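Local coordinates for CG4930 (Drosophila melanogaster, PDB 3ISM), which inhibits the nuclease EndoG by forming a complex with it, and probably has ribonuclease inhibitor activity, at residues C[73-78]-C[112-117]; C[117-122]-C[158-163]. The protein carries 1 engineered substitution. All coordinates share one frame; numbering follows the deposited sequence.

Contacts 1 and 2 follow each other along the chain, contact 1 closing before contact 2 opens, and illustrate packing of an all-helical domain through the end of one helix. Their centres lie about 12 Å apart, and both use the C-terminal part of helix 104-120, sharing Glu-117. In contact 1 this helix meets the end of helix 52-75; in contact 2 it meets the loop that follows helix 124-132. The two also touch directly, Phe-75 packing on Val-118 and Lys-121, and Arg-115 on His-160. Helix 104-120 thus lies between an earlier helix and a later loop, joining them at the periphery of the chain; helices 52-75 and 104-120 belong to a region of Ku C-terminal-like sequence.

Contact 1. Residues C[73-78]-C[112-117]; sequences LLFDEA and VKLRDE
Helix 52-75 brings its last turn up to helix 104-120 with Leu-74 and Leu-114 9.6 Å apart at their CA atoms and Phe-75 and Glu-117 8.7 Å apart, a spacing bridged mainly by side chains. The ring of Phe-75 is the main bridge. Over one of its faces lies the aliphatic part of Glu-117, whose CG makes a CH-pi contact 3.6 Å from the Phe-75 ring centroid and 17° off the normal. Glu-117 CG stands anti to the backbone N (chi1 -164°), the chain bends at chi2, and the carboxylate plane stands at 81° to the ring. Leu-74 CB covers the opposite face, so the phenyl is sandwiched. This is helix-helix packing in an all-helical domain related to the Ku C-terminal domain, and Trp-71, one turn earlier, meets the Phe-75 ring edge-to-face. At the ring edge, Leu-114 CD1 comes within 3.7 Å of Phe-75 CE2; the same methyl reaches Leu-74 CD1 at 3.8 Å, the two leucines crossing at about a right angle. Were Phe-75 replaced by an alanine, Glu-117 CG and Leu-114 CD1 would probably lose the ring they pack on, leaving a gap between the helices.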
# COMPACT_ATOMS: atom_id res chain seq x y z
N LEU C 73 -29.01 13.15 -39.08
CA LEU C 73 -29.11 14.57 -38.72
C LEU C 73 -28.39 15.45 -39.73
O LEU C 73 -28.82 16.55 -40.02
CB LEU C 73 -28.57 14.83 -37.31
CG LEU C 73 -29.48 14.32 -36.18
CD1 LEU C 73 -28.69 14.18 -34.90
CD2 LEU C 73 -30.69 15.22 -35.98
N LEU C 74 -27.29 14.92 -40.28
CA LEU C 74 -26.47 15.65 -41.23
C LEU C 74 -26.97 15.59 -42.67
O LEU C 74 -26.86 16.59 -43.38
CB LEU C 74 -25.02 15.13 -41.17
CG LEU C 74 -24.22 15.49 -39.92
CD1 LEU C 74 -22.90 14.72 -39.85
CD2 LEU C 74 -23.98 16.99 -39.85
N PHE C 75 -27.55 14.46 -43.09
CA PHE C 75 -27.83 14.23 -44.51
C PHE C 75 -29.29 14.01 -44.92
O PHE C 75 -29.60 14.10 -46.10
CB PHE C 75 -26.96 13.07 -45.05
CG PHE C 75 -25.49 13.21 -44.73
CD1 PHE C 75 -24.76 14.30 -45.20
CD2 PHE C 75 -24.83 12.25 -43.98
CE1 PHE C 75 -23.41 14.43 -44.90
CE2 PHE C 75 -23.48 12.38 -43.67
CZ PHE C 75 -22.78 13.47 -44.14
N ASP C 76 -30.17 13.71 -43.96
CA ASP C 76 -31.58 13.42 -44.24
C ASP C 76 -32.37 14.49 -44.98
O ASP C 76 -33.36 14.17 -45.64
CB ASP C 76 -32.36 13.08 -42.96
CG ASP C 76 -32.58 11.58 -42.79
OD1 ASP C 76 -32.05 10.80 -43.61
OD2 ASP C 76 -33.31 11.18 -41.83
N GLU C 77 -31.95 15.75 -44.87
CA GLU C 77 -32.69 16.88 -45.49
C GLU C 77 -34.07 17.17 -44.87
O GLU C 77 -34.85 17.93 -45.42
CB GLU C 77 -32.80 16.74 -47.02
CG GLU C 77 -31.45 16.49 -47.71
CD GLU C 77 -31.46 16.77 -49.21
OE1 GLU C 77 -32.50 16.60 -49.88
OE2 GLU C 77 -30.39 17.15 -49.73
N ALA C 78 -34.36 16.55 -43.73
CA ALA C 78 -35.51 16.92 -42.90
C ALA C 78 -35.06 18.01 -41.94
O ALA C 78 -33.86 18.13 -41.66
CB ALA C 78 -36.00 15.70 -42.11
N VAL C 112 -14.05 8.37 -41.29
CA VAL C 112 -13.51 8.58 -42.64
C VAL C 112 -14.63 8.62 -43.69
O VAL C 112 -14.65 9.49 -44.58
CB VAL C 112 -12.49 7.46 -43.01
CG1 VAL C 112 -12.14 7.49 -44.48
CG2 VAL C 112 -11.24 7.58 -42.14
N LYS C 113 -15.57 7.68 -43.60
CA LYS C 113 -16.74 7.69 -44.47
C LYS C 113 -17.60 8.93 -44.24
O LYS C 113 -18.11 9.51 -45.20
CB LYS C 113 -17.59 6.43 -44.28
CG LYS C 113 -16.88 5.13 -44.66
CD LYS C 113 -17.52 3.94 -43.92
CE LYS C 113 -16.89 2.60 -44.34
NZ LYS C 113 -17.32 1.43 -43.47
N LEU C 114 -17.76 9.33 -42.98
CA LEU C 114 -18.52 10.54 -42.65
C LEU C 114 -17.87 11.77 -43.29
O LEU C 114 -18.56 12.55 -43.94
CB LEU C 114 -18.68 10.73 -41.14
CG LEU C 114 -19.53 11.94 -40.73
CD1 LEU C 114 -21.01 11.67 -40.97
CD2 LEU C 114 -19.32 12.33 -39.29
N ARG C 115 -16.56 11.92 -43.13
CA ARG C 115 -15.84 13.02 -43.78
C ARG C 115 -16.07 13.00 -45.29
O ARG C 115 -16.35 14.03 -45.90
CB ARG C 115 -14.33 12.92 -43.52
CG ARG C 115 -13.49 13.92 -44.33
CD ARG C 115 -12.04 13.48 -44.46
NE ARG C 115 -11.90 12.27 -45.29
CZ ARG C 115 -10.77 11.58 -45.43
NH1 ARG C 115 -9.67 11.95 -44.81
NH2 ARG C 115 -10.75 10.50 -46.19
N ASP C 116 -15.95 11.82 -45.88
CA ASP C 116 -16.03 11.71 -47.33
C ASP C 116 -17.39 12.15 -47.84
O ASP C 116 -17.47 12.78 -48.89
CB ASP C 116 -15.66 10.30 -47.80
CG ASP C 116 -14.17 10.01 -47.62
OD1 ASP C 116 -13.43 10.88 -47.11
OD2 ASP C 116 -13.73 8.90 -47.96
N GLU C 117 -18.44 11.85 -47.06
CA GLU C 117 -19.80 12.28 -47.36
C GLU C 117 -19.98 13.79 -47.14
O GLU C 117 -20.66 14.47 -47.91
CB GLU C 117 -20.82 11.50 -46.52
CG GLU C 117 -22.27 11.59 -47.04
CD GLU C 117 -22.52 10.90 -48.39
OE1 GLU C 117 -21.74 10.02 -48.80
OE2 GLU C 117 -23.51 11.24 -49.04

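Contact 2. Residues C[117-122]-C[158-163]; sequences EVLKKE and YAHAGC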
# COMPACT_ATOMS: atom_id res chain seq x y z
N GLU C 117 -18.44 11.85 -47.06
CA GLU C 117 -19.80 12.28 -47.36
C GLU C 117 -19.98 13.79 -47.14
O GLU C 117 -20.66 14.47 -47.91
CB GLU C 117 -20.82 11.50 -46.52
CG GLU C 117 -22.27 11.59 -47.04
CD GLU C 117 -22.52 10.90 -48.39
OE1 GLU C 117 -21.74 10.02 -48.80
OE2 GLU C 117 -23.51 11.24 -49.04
N VAL C 118 -19.36 14.29 -46.08
CA VAL C 118 -19.36 15.72 -45.78
C VAL C 118 -18.76 16.52 -46.94
O VAL C 118 -19.34 17.52 -47.36
CB VAL C 118 -18.62 16.00 -44.44
CG1 VAL C 118 -18.15 17.47 -44.35
CG2 VAL C 118 -19.53 15.64 -43.27
N LEU C 119 -17.64 16.04 -47.48
CA LEU C 119 -16.93 16.74 -48.56
C LEU C 119 -17.64 16.66 -49.91
O LEU C 119 -17.69 17.65 -50.64
CB LEU C 119 -15.49 16.23 -48.67
CG LEU C 119 -14.62 16.43 -47.42
CD1 LEU C 119 -13.22 15.90 -47.66
CD2 LEU C 119 -14.59 17.90 -47.01
N LYS C 120 -18.16 15.48 -50.23
CA LYS C 120 -18.96 15.25 -51.44
C LYS C 120 -20.18 16.17 -51.50
O LYS C 120 -20.51 16.71 -52.55
CB LYS C 120 -19.40 13.78 -51.46
CG LYS C 120 -20.31 13.39 -52.60
CD LYS C 120 -21.25 12.29 -52.14
CE LYS C 120 -22.28 11.95 -53.21
NZ LYS C 120 -21.64 11.28 -54.37
N LYS C 121 -20.83 16.35 -50.35
CA LYS C 121 -22.00 17.21 -50.24
C LYS C 121 -21.61 18.67 -50.00
O LYS C 121 -22.48 19.54 -49.89
CB LYS C 121 -22.92 16.70 -49.12
CG LYS C 121 -23.41 15.29 -49.39
CD LYS C 121 -24.78 15.05 -48.79
CE LYS C 121 -25.42 13.78 -49.37
NZ LYS C 121 -25.73 13.88 -50.82
N GLU C 122 -20.30 18.91 -49.92
CA GLU C 122 -19.73 20.26 -49.80
C GLU C 122 -20.26 21.01 -48.58
O GLU C 122 -20.61 22.19 -48.66
CB GLU C 122 -19.92 21.07 -51.09
CG GLU C 122 -18.98 20.66 -52.23
CD GLU C 122 -19.01 21.62 -53.42
OE1 GLU C 122 -18.38 22.71 -53.34
OE2 GLU C 122 -19.67 21.29 -54.43
N TYR C 158 -7.19 15.01 -41.93
CA TYR C 158 -7.61 16.39 -41.86
C TYR C 158 -7.17 17.23 -43.07
O TYR C 158 -7.62 18.35 -43.24
CB TYR C 158 -7.04 17.02 -40.58
CG TYR C 158 -7.63 16.49 -39.28
CD1 TYR C 158 -6.98 15.50 -38.54
CD2 TYR C 158 -8.82 17.00 -38.77
CE1 TYR C 158 -7.52 15.02 -37.33
CE2 TYR C 158 -9.37 16.54 -37.58
CZ TYR C 158 -8.72 15.55 -36.86
OH TYR C 158 -9.28 15.11 -35.69
N ALA C 159 -6.27 16.67 -43.89
CA ALA C 159 -5.68 17.40 -45.02
C ALA C 159 -6.58 17.40 -46.24
O ALA C 159 -6.21 16.85 -47.28
CB ALA C 159 -4.31 16.83 -45.38
N HIS C 160 -7.74 18.03 -46.11
CA HIS C 160 -8.71 18.09 -47.19
C HIS C 160 -9.40 19.44 -47.16
O HIS C 160 -9.63 19.99 -46.07
CB HIS C 160 -9.73 16.96 -47.06
CG HIS C 160 -9.16 15.61 -47.36
ND1 HIS C 160 -8.61 14.80 -46.38
CD2 HIS C 160 -8.99 14.94 -48.53
CE1 HIS C 160 -8.15 13.69 -46.93
NE2 HIS C 160 -8.38 13.75 -48.23
N ALA C 161 -9.71 19.96 -48.35
CA ALA C 161 -10.44 21.23 -48.52
C ALA C 161 -9.70 22.44 -47.95
O ALA C 161 -10.30 23.33 -47.34
CB ALA C 161 -11.87 21.12 -47.94
N GLY C 162 -8.39 22.48 -48.16
CA GLY C 162 -7.55 23.55 -47.63
C GLY C 162 -7.28 23.51 -46.13
O GLY C 162 -6.66 24.42 -45.60
N CYS C 163 -7.73 22.46 -45.44
CA CYS C 163 -7.50 22.35 -43.98
C CYS C 163 -6.29 21.51 -43.63
O CYS C 163 -5.82 20.72 -44.44
CB CYS C 163 -8.72 21.73 -43.29
SG CYS C 163 -10.18 22.75 -43.33
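A type I' beta turn, running from His-160 to Cys-163, rests against Leu-119 near the end of helix 104-120, in an apolar contact at the surface. Leu-119 reaches across with both branches of its isobutyl group: CD1 lies 3.7 Å from His-160 CB, while CD2 stands at a looser 4.3 Å from Ala-161 CB. Thus the two methyls address successive residues of the loop. The CD1 methyl also approaches the base of the imidazole obliquely, at 4.1 Å from His-160 CG, and the leucine and histidine side chains cross at about a right angle. Leu-119 holds CG anti to its carbonyl carbon (chi1 -61°), with an extended chi2 that carries CD1 out toward the histidine.

The helix ends just beyond in a Schellman motif, in which Glu-122 takes positive phi and a weak bond joins Glu-122 N to Leu-119 O; separately, Lys-121 N makes the ordinary helical bond of the last turn, to Glu-117 O. The facing turn is closed by Cys-163 N to His-160 O at 3.2 Å, and Ala-161 and Gly-162 both have the positive phi that a type I' turn requires. Beyond the two segments, Trp-127 NE1 of helix 124-132 also donates to His-160 O, tying the loop to that helix, while His-160 ND1 is hydrogen-bonded to Phe-157 O, which helps to fix the rotation of the imidazole.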